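Local coordinates for protein ribonuclease VapC (Klebsiella pneumoniae, PDB 7BY3) that probably acts as the toxin of a toxin-antitoxin pair, a magnesium-dependent endoribonuclease of the PIN-domain family that cleaves RNA, at residues E43-V46 with G47-K50; Q53-R56 with T57-L61; S70-I73 with A74-S77. All coordinates share one frame; numbering follows the deposited sequence.

All three interactions are local contacts along helices of one PIN domain, two of them starting at the N-cap. Interactions 1 and 2 lie on helices 38-50 and 54-61, which follow each other in the chain. Their centres are 9 Å apart and they touch: Ala-48 O and Gln-53 N, 2.9 Å apart, make a probable hydrogen bond, and Ala-48 CB is 3.5 Å from Thr-57 OG1. Interaction 3 is centred 25 Å from interaction 1 and 28 Å from interaction 2, but its Glu-75 forms a salt bridge with Arg-58 of the second subunit, which interaction 1 also meets. Of the residues described here, Glu-43 is closest to the predicted magnesium ligands, about 7 Å from Asp-9 between side chains.

Interaction 1: residues E43-V46 with G47-K50; sequences EVMV and GAKK
With CG beside the backbone N, the Met-45 chain bends twice, at chi2 and chi3 (-63°), so that SD passes Ala-48 CB at 4.1 Å. This is an i to i+3 apolar contact on the last turns of helix 38-50 in the PIN domain. A flexible thioether suits this place because it can curl to fit, while the small methyl of Ala-48 leaves room for it and lets helix 54-61 come close, where Thr-57 lies against Ala-48. Lys-49 has CG opposite its own carbonyl carbon and beside its backbone N, which lays CG 3.2 Å from Met-45 O; the chain then runs out extended, so the ammonium leads away from this turn.

The backbone follows the alpha-helical pattern. Ala-48 N bonds to Val-44 O at 2.9 Å, and Gly-47 N makes a weak second bond to the same oxygen. Having no side chain, Gly-47 adds no bulk to this buried turn. Lys-49 N reaches Met-45 O at 3.0 Å.

Val-44, compact and branched at CB, packs against Leu-13 and Phe-17 of helix 10-17, whereas Met-45 and Val-46 meet Val-78 and Arg-81 of the second subunit, respectively. Outside this helix, Glu-43 OE2 forms a salt bridge with a basic side chain of the chain of another protein; the Glu-43 side chain is about 7 Å from that of Asp-9 and about 8 Å from that of Asp-90, both predicted magnesium ligands. On the final turn, Lys-50 N closes on Val-46 O at 3.3 Å with an N-H...O angle of 160°.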
ATOM      1  N   GLU B  43     -10.547  -0.005   1.872  1.00 31.94           N
ATOM      2  CA  GLU B  43     -11.631   0.958   1.694  1.00 32.79           C
ATOM      3  C   GLU B  43     -13.005   0.300   1.764  1.00 34.18           C
ATOM      4  O   GLU B  43     -13.985   0.943   2.132  1.00 36.42           O
ATOM      5  CB  GLU B  43     -11.484   1.708   0.367  1.00 34.07           C
ATOM      6  CG  GLU B  43     -10.299   2.659   0.316  1.00 37.47           C
ATOM      7  CD  GLU B  43     -10.468   3.749  -0.730  1.00 49.66           C
ATOM      8  OE1 GLU B  43     -11.624   4.054  -1.091  1.00 50.66           O
ATOM      9  OE2 GLU B  43      -9.445   4.305  -1.185  1.00 47.11           O
ATOM     10  N   VAL B  44     -13.081  -0.977   1.406  1.00 32.62           N
ATOM     11  CA  VAL B  44     -14.329  -1.719   1.537  1.00 34.17           C
ATOM     12  C   VAL B  44     -14.573  -2.078   3.003  1.00 35.03           C
ATOM     13  O   VAL B  44     -15.701  -2.003   3.492  1.00 35.37           O
ATOM     14  CB  VAL B  44     -14.327  -2.999   0.671  1.00 33.22           C
ATOM     15  CG1 VAL B  44     -15.552  -3.847   0.963  1.00 34.44           C
ATOM     16  CG2 VAL B  44     -14.283  -2.634  -0.805  1.00 32.05           C
ATOM     17  N   MET B  45     -13.505  -2.442   3.707  1.00 35.15           N
ATOM     18  CA  MET B  45     -13.602  -2.809   5.118  1.00 36.68           C
ATOM     19  C   MET B  45     -14.009  -1.621   5.989  1.00 38.33           C
ATOM     20  O   MET B  45     -14.590  -1.800   7.060  1.00 39.95           O
ATOM     21  CB  MET B  45     -12.279  -3.397   5.616  1.00 34.65           C
ATOM     22  CG  MET B  45     -11.981  -4.793   5.089  1.00 32.77           C
ATOM     23  SD  MET B  45     -13.310  -5.973   5.398  1.00 38.74           S
ATOM     24  CE  MET B  45     -13.318  -6.012   7.186  1.00 39.20           C
ATOM     25  N   VAL B  46     -13.695  -0.413   5.531  1.00 37.95           N
ATOM     26  CA  VAL B  46     -14.167   0.797   6.194  1.00 40.30           C
ATOM     27  C   VAL B  46     -15.693   0.808   6.194  1.00 41.58           C
ATOM     28  O   VAL B  46     -16.326   1.146   7.194  1.00 45.50           O
ATOM     29  CB  VAL B  46     -13.628   2.073   5.505  1.00 40.54           C
ATOM     30  CG1 VAL B  46     -14.497   3.281   5.832  1.00 41.84           C
ATOM     31  CG2 VAL B  46     -12.180   2.318   5.896  1.00 41.05           C
ATOM     32  N   GLY B  47     -16.275   0.412   5.067  1.00 40.72           N
ATOM     33  CA  GLY B  47     -17.718   0.360   4.927  1.00 41.63           C
ATOM     34  C   GLY B  47     -18.323  -0.849   5.610  1.00 42.45           C
ATOM     35  O   GLY B  47     -19.452  -0.795   6.098  1.00 46.62           O
ATOM     36  N   ALA B  48     -17.574  -1.945   5.642  1.00 40.62           N
ATOM     37  CA  ALA B  48     -18.020  -3.157   6.319  1.00 39.70           C
ATOM     38  C   ALA B  48     -18.191  -2.905   7.809  1.00 42.32           C
ATOM     39  O   ALA B  48     -19.080  -3.464   8.449  1.00 43.54           O
ATOM     40  CB  ALA B  48     -17.036  -4.286   6.083  1.00 39.77           C
ATOM     41  N   LYS B  49     -17.329  -2.052   8.350  1.00 44.83           N
ATOM     42  CA  LYS B  49     -17.351  -1.718   9.766  1.00 45.43           C
ATOM     43  C   LYS B  49     -18.488  -0.761  10.104  1.00 44.90           C
ATOM     44  O   LYS B  49     -19.184  -0.947  11.101  1.00 45.92           O
ATOM     45  CB  LYS B  49     -16.014  -1.113  10.184  1.00 47.76           C
ATOM     46  CG  LYS B  49     -14.899  -2.131  10.262  1.00 52.95           C
ATOM     47  CD  LYS B  49     -13.814  -1.700  11.220  1.00 52.15           C
ATOM     48  CE  LYS B  49     -12.888  -2.861  11.526  1.00 48.95           C
ATOM     49  NZ  LYS B  49     -11.668  -2.426  12.255  1.00 49.23           N
ATOM     50  N   LYS B  50     -18.667   0.261   9.272  1.00 45.02           N
ATOM     51  CA  LYS B  50     -19.743   1.228   9.464  1.00 48.60           C
ATOM     52  C   LYS B  50     -21.110   0.547   9.474  1.00 48.53           C
ATOM     53  O   LYS B  50     -21.964   0.862  10.304  1.00 53.62           O
ATOM     54  CB  LYS B  50     -19.700   2.306   8.374  1.00 49.26           C
ATOM     55  CG  LYS B  50     -21.010   3.071   8.205  1.00 51.15           C
ATOM     56  CD  LYS B  50     -20.783   4.505   7.750  1.00 55.52           C
ATOM     57  CE  LYS B  50     -20.143   4.568   6.374  1.00 58.88           C
ATOM     58  NZ  LYS B  50     -20.113   5.960   5.846  1.00 62.87           N
TER

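Interaction 2: residues Q53-R56 with T57-L61; sequences QEQR and TRMAL
Glu-54 and Arg-58, one turn apart on helix 54-61 of the PIN domain, form an i to i+4 salt bridge, with Glu-54 OE1 3.6 Å from Arg-58 NH2. The methylene Glu-54 CG lies nearer, 3.2 Å from Arg-58 NH2, so the charge pairing is a long one. The carboxylate and guanidinium planes stand 86° apart, which rules out a flat two-pronged pairing. A water fills out the bridge: it donates to Glu-54 OE1 at 3.1 Å and accepts a weak bond from Arg-58 NH2. At the other terminal nitrogen, Gln-55 OE1 lies 2.8 Å from Arg-58 NH1.

The long, bendable arginine suits this place: its turn at chi3 (22°) brings the guanidinium back over the preceding turn, where Glu-54 O lies over one face, offset toward the rim. Gln-55 also bends at chi2, and its CG is 3.7 Å from Met-59 CE, so the two aliphatic parts shield each other, the amide lying beyond.

Further out, the backbone fixes these positions. Arg-58 N bonds to Glu-54 O at 3.0 Å, and Met-59 N to Gln-55 O. Gln-53 occupies the N-cap position. Thr-57, buried against helices 38-50 and 10-17, is small and branched enough to pack there, and its hydroxyl hydrogen-bonds an aromatic side chain of the chain of another protein. Gln-53 O receives Thr-57 N at 2.9 Å and, more weakly, Thr-57 OG1 at 3.3 Å.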
ATOM      1  N   GLN B  53     -21.298  -5.284   8.840  1.00 48.86           N
ATOM      2  CA  GLN B  53     -21.252  -6.523   8.058  1.00 47.68           C
ATOM      3  C   GLN B  53     -19.882  -7.203   8.049  1.00 45.01           C
ATOM      4  O   GLN B  53     -19.639  -8.111   7.255  1.00 44.63           O
ATOM      5  CB  GLN B  53     -21.725  -6.266   6.633  1.00 46.04           C
ATOM      6  CG  GLN B  53     -23.219  -6.069   6.580  1.00 45.96           C
ATOM      7  CD  GLN B  53     -23.966  -7.208   7.258  1.00 50.94           C
ATOM      8  OE1 GLN B  53     -23.638  -8.381   7.073  1.00 50.30           O
ATOM      9  NE2 GLN B  53     -24.959  -6.864   8.068  1.00 52.56           N
ATOM     10  N   GLU B  54     -18.995  -6.736   8.922  1.00 44.83           N
ATOM     11  CA  GLU B  54     -17.558  -7.007   8.873  1.00 45.55           C
ATOM     12  C   GLU B  54     -17.121  -8.448   8.573  1.00 45.77           C
ATOM     13  O   GLU B  54     -16.294  -8.667   7.687  1.00 45.73           O
ATOM     14  CB  GLU B  54     -16.953  -6.589  10.213  1.00 47.45           C
ATOM     15  CG  GLU B  54     -15.449  -6.673  10.303  1.00 50.25           C
ATOM     16  CD  GLU B  54     -14.920  -5.913  11.500  1.00 56.47           C
ATOM     17  OE1 GLU B  54     -13.971  -6.401  12.149  1.00 61.05           O
ATOM     18  OE2 GLU B  54     -15.468  -4.834  11.803  1.00 60.45           O
ATOM     19  N   GLN B  55     -17.666  -9.426   9.290  1.00 48.17           N
ATOM     20  CA  GLN B  55     -17.255 -10.813   9.080  1.00 48.68           C
ATOM     21  C   GLN B  55     -17.723 -11.321   7.720  1.00 46.16           C
ATOM     22  O   GLN B  55     -17.002 -12.049   7.042  1.00 46.11           O
ATOM     23  CB  GLN B  55     -17.793 -11.715  10.197  1.00 52.23           C
ATOM     24  CG  GLN B  55     -17.529 -13.205   9.991  1.00 56.20           C
ATOM     25  CD  GLN B  55     -16.128 -13.625  10.404  1.00 57.44           C
ATOM     26  OE1 GLN B  55     -15.261 -13.858   9.561  1.00 62.29           O
ATOM     27  NE2 GLN B  55     -15.902 -13.731  11.708  1.00 57.00           N
ATOM     28  N   ARG B  56     -18.926 -10.919   7.321  1.00 44.76           N
ATOM     29  CA  ARG B  56     -19.511 -11.376   6.062  1.00 44.32           C
ATOM     30  C   ARG B  56     -18.854 -10.728   4.845  1.00 40.18           C
ATOM     31  O   ARG B  56     -18.745 -11.349   3.789  1.00 39.35           O
ATOM     32  CB  ARG B  56     -21.017 -11.106   6.054  1.00 44.82           C
ATOM     33  CG  ARG B  56     -21.865 -12.330   6.371  1.00 47.73           C
ATOM     34  CD  ARG B  56     -23.276 -11.948   6.796  1.00 51.22           C
ATOM     35  NE  ARG B  56     -23.369 -11.706   8.234  1.00 62.80           N
ATOM     36  CZ  ARG B  56     -24.406 -11.129   8.832  1.00 59.93           C
ATOM     37  NH1 ARG B  56     -25.446 -10.722   8.117  1.00 58.81           N
ATOM     38  NH2 ARG B  56     -24.403 -10.954  10.148  1.00 59.85           N
ATOM     39  N   THR B  57     -18.421  -9.482   4.997  1.00 40.44           N
ATOM     40  CA  THR B  57     -17.713  -8.787   3.927  1.00 38.29           C
ATOM     41  C   THR B  57     -16.325  -9.379   3.747  1.00 37.64           C
ATOM     42  O   THR B  57     -15.901  -9.671   2.628  1.00 36.67           O
ATOM     43  CB  THR B  57     -17.589  -7.287   4.209  1.00 36.02           C
ATOM     44  OG1 THR B  57     -18.895  -6.715   4.347  1.00 38.04           O
ATOM     45  CG2 THR B  57     -16.849  -6.592   3.076  1.00 32.34           C
ATOM     46  N   ARG B  58     -15.627  -9.550   4.864  1.00 38.22           N
ATOM     47  CA  ARG B  58     -14.315 -10.183   4.877  1.00 38.32           C
ATOM     48  C   ARG B  58     -14.380 -11.582   4.259  1.00 38.24           C
ATOM     49  O   ARG B  58     -13.436 -12.026   3.605  1.00 39.27           O
ATOM     50  CB  ARG B  58     -13.778 -10.235   6.310  1.00 42.72           C
ATOM     51  CG  ARG B  58     -12.585 -11.150   6.528  1.00 44.07           C
ATOM     52  CD  ARG B  58     -11.735 -10.710   7.720  1.00 45.03           C
ATOM     53  NE  ARG B  58     -12.465  -9.887   8.684  1.00 48.35           N
ATOM     54  CZ  ARG B  58     -13.303 -10.360   9.604  1.00 53.63           C
ATOM     55  NH1 ARG B  58     -13.537 -11.662   9.691  1.00 57.37           N
ATOM     56  NH2 ARG B  58     -13.913  -9.527  10.435  1.00 50.95           N
ATOM     57  N   MET B  59     -15.507 -12.260   4.453  1.00 39.77           N
ATOM     58  CA  MET B  59     -15.737 -13.566   3.841  1.00 39.25           C
ATOM     59  C   MET B  59     -15.825 -13.468   2.323  1.00 36.16           C
ATOM     60  O   MET B  59     -15.218 -14.261   1.606  1.00 36.76           O
ATOM     61  CB  MET B  59     -17.016 -14.201   4.392  1.00 43.53           C
ATOM     62  CG  MET B  59     -16.847 -14.872   5.746  1.00 52.30           C
ATOM     63  SD  MET B  59     -18.391 -15.555   6.384  1.00 71.03           S
ATOM     64  CE  MET B  59     -17.842 -16.237   7.945  1.00 57.97           C
ATOM     65  N   ALA B  60     -16.586 -12.492   1.839  1.00 35.97           N
ATOM     66  CA  ALA B  60     -16.779 -12.314   0.405  1.00 33.25           C
ATOM     67  C   ALA B  60     -15.503 -11.834  -0.279  1.00 32.12           C
ATOM     68  O   ALA B  60     -15.186 -12.265  -1.387  1.00 32.36           O
ATOM     69  CB  ALA B  60     -17.915 -11.341   0.146  1.00 33.05           C
ATOM     70  N   LEU B  61     -14.773 -10.945   0.386  1.00 31.66           N
ATOM     71  CA  LEU B  61     -13.561 -10.368  -0.186  1.00 30.57           C
ATOM     72  C   LEU B  61     -12.432 -11.384  -0.321  1.00 31.44           C
ATOM     73  O   LEU B  61     -11.583 -11.261  -1.204  1.00 30.46           O
ATOM     74  CB  LEU B  61     -13.086  -9.184   0.658  1.00 29.70           C
ATOM     75  CG  LEU B  61     -13.955  -7.928   0.602  1.00 30.06           C
ATOM     76  CD1 LEU B  61     -13.327  -6.803   1.408  1.00 30.05           C
ATOM     77  CD2 LEU B  61     -14.175  -7.497  -0.836  1.00 28.80           C
TER
HETATM   78  O   HOH W   1     -11.638  -7.778  10.586  1.00 48.18           O

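Interaction 3: residues S70-I73 with A74-S77; sequences SQDI and AERS
Two hydrogen bonds converge on Ile-73 O, both from Ser-77: the backbone N at 2.8 Å and the hydroxyl OG at 2.5 Å, a length so short as to be doubtful. The Ser-77 torsion (chi1 -62°) sets OG beside its own backbone N. Serine suits this buried position because its hydroxyl can turn back to the helix carbonyl and it is small enough to lie against Ile-92 and Ala-95 of helix 88-99.

Further backbone bonds run from Ala-74 N to the carbonyl of Ser-70, which is at the N-cap of helix 71-83 in this PIN domain though its hydroxyl makes no capping bond, from Glu-75 N to Gln-71 O at 2.9 Å, and, weakly, from Arg-76 N to Asp-72 O.

Among the charged and polar ends, Gln-71 NE2 gives a weak bond to Glu-75 OE1 at 3.5 Å, with the amide and carboxylate planes 32° apart. The stronger partner of Glu-75 is Arg-58 of the second subunit, which forms a salt bridge with OE2. That arginine and the Gln-71 amide would offset the nearness of a like charge, Asp-72 OD1, 3.9 Å from Glu-75 OE1.

Ala-74 packs its methyl on Met-42 of the second subunit, and Ile-73 lies against Leu-99 of helix 88-99.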
ATOM      1  N   SER B  70       3.717  -3.774  -3.358  1.00 35.89           N
ATOM      2  CA  SER B  70       5.138  -4.003  -3.150  1.00 37.58           C
ATOM      3  C   SER B  70       5.951  -2.971  -3.923  1.00 38.79           C
ATOM      4  O   SER B  70       5.390  -2.050  -4.514  1.00 38.10           O
ATOM      5  CB  SER B  70       5.524  -5.419  -3.569  1.00 39.89           C
ATOM      6  OG  SER B  70       5.266  -5.619  -4.946  1.00 43.53           O
ATOM      7  N   GLN B  71       7.270  -3.128  -3.906  1.00 41.92           N
ATOM      8  CA  GLN B  71       8.182  -2.109  -4.418  1.00 39.64           C
ATOM      9  C   GLN B  71       7.952  -1.717  -5.882  1.00 40.94           C
ATOM     10  O   GLN B  71       8.003  -0.534  -6.216  1.00 46.12           O
ATOM     11  CB  GLN B  71       9.629  -2.572  -4.235  1.00 41.08           C
ATOM     12  CG  GLN B  71      10.661  -1.549  -4.673  1.00 40.65           C
ATOM     13  CD  GLN B  71      10.549  -0.245  -3.908  1.00 39.11           C
ATOM     14  OE1 GLN B  71      10.644  -0.220  -2.681  1.00 41.98           O
ATOM     15  NE2 GLN B  71      10.343   0.849  -4.631  1.00 38.86           N
ATOM     16  N   ASP B  72       7.709  -2.686  -6.757  1.00 40.16           N
ATOM     17  CA  ASP B  72       7.583  -2.350  -8.174  1.00 41.31           C
ATOM     18  C   ASP B  72       6.143  -2.151  -8.652  1.00 38.87           C
ATOM     19  O   ASP B  72       5.918  -1.835  -9.819  1.00 37.94           O
ATOM     20  CB  ASP B  72       8.286  -3.397  -9.036  1.00 48.49           C
ATOM     21  CG  ASP B  72       9.735  -3.031  -9.315  1.00 64.04           C
ATOM     22  OD1 ASP B  72      10.380  -2.428  -8.430  1.00 64.00           O
ATOM     23  OD2 ASP B  72      10.226  -3.329 -10.425  1.00 70.09           O
ATOM     24  N   ILE B  73       5.173  -2.326  -7.762  1.00 37.36           N
ATOM     25  CA  ILE B  73       3.850  -1.762  -8.007  1.00 33.40           C
ATOM     26  C   ILE B  73       3.968  -0.282  -7.692  1.00 31.80           C
ATOM     27  O   ILE B  73       3.456   0.571  -8.418  1.00 31.86           O
ATOM     28  CB  ILE B  73       2.745  -2.414  -7.152  1.00 32.58           C
ATOM     29  CG1 ILE B  73       2.301  -3.734  -7.780  1.00 33.28           C
ATOM     30  CG2 ILE B  73       1.547  -1.487  -7.021  1.00 28.36           C
ATOM     31  CD1 ILE B  73       1.486  -4.602  -6.856  1.00 35.55           C
ATOM     32  N   ALA B  74       4.678   0.007  -6.607  1.00 32.35           N
ATOM     33  CA  ALA B  74       4.987   1.372  -6.215  1.00 31.66           C
ATOM     34  C   ALA B  74       5.786   2.074  -7.304  1.00 30.44           C
ATOM     35  O   ALA B  74       5.577   3.255  -7.571  1.00 30.81           O
ATOM     36  CB  ALA B  74       5.751   1.385  -4.902  1.00 32.99           C
ATOM     37  N   GLU B  75       6.697   1.338  -7.929  1.00 31.88           N
ATOM     38  CA  GLU B  75       7.522   1.879  -9.004  1.00 34.02           C
ATOM     39  C   GLU B  75       6.665   2.327 -10.182  1.00 31.07           C
ATOM     40  O   GLU B  75       6.807   3.444 -10.680  1.00 30.75           O
ATOM     41  CB  GLU B  75       8.542   0.840  -9.471  1.00 37.59           C
ATOM     42  CG  GLU B  75       9.824   1.436 -10.004  1.00 38.59           C
ATOM     43  CD  GLU B  75      10.631   2.101  -8.916  1.00 37.27           C
ATOM     44  OE1 GLU B  75      11.083   1.388  -7.996  1.00 38.15           O
ATOM     45  OE2 GLU B  75      10.805   3.334  -8.972  1.00 38.60           O
ATOM     46  N   ARG B  76       5.776   1.444 -10.621  1.00 29.86           N
ATOM     47  CA  ARG B  76       4.869   1.744 -11.720  1.00 29.48           C
ATOM     48  C   ARG B  76       3.878   2.832 -11.325  1.00 29.08           C
ATOM     49  O   ARG B  76       3.499   3.667 -12.147  1.00 28.85           O
ATOM     50  CB  ARG B  76       4.123   0.479 -12.151  1.00 30.62           C
ATOM     51  CG  ARG B  76       3.109   0.698 -13.260  1.00 30.21           C
ATOM     52  CD  ARG B  76       3.775   1.159 -14.543  1.00 30.13           C
ATOM     53  NE  ARG B  76       4.709   0.161 -15.054  1.00 32.20           N
ATOM     54  CZ  ARG B  76       4.348  -0.912 -15.750  1.00 32.00           C
ATOM     55  NH1 ARG B  76       3.069  -1.135 -16.021  1.00 29.18           N
ATOM     56  NH2 ARG B  76       5.269  -1.765 -16.173  1.00 36.77           N
ATOM     57  N   SER B  77       3.472   2.820 -10.059  1.00 28.61           N
ATOM     58  CA  SER B  77       2.473   3.758  -9.555  1.00 27.85           C
ATOM     59  C   SER B  77       2.930   5.208  -9.675  1.00 29.29           C
ATOM     60  O   SER B  77       2.152   6.077 -10.067  1.00 29.84           O
ATOM     61  CB  SER B  77       2.138   3.439  -8.099  1.00 26.37           C
ATOM     62  OG  SER B  77       1.579   2.143  -7.984  1.00 27.28           O
TER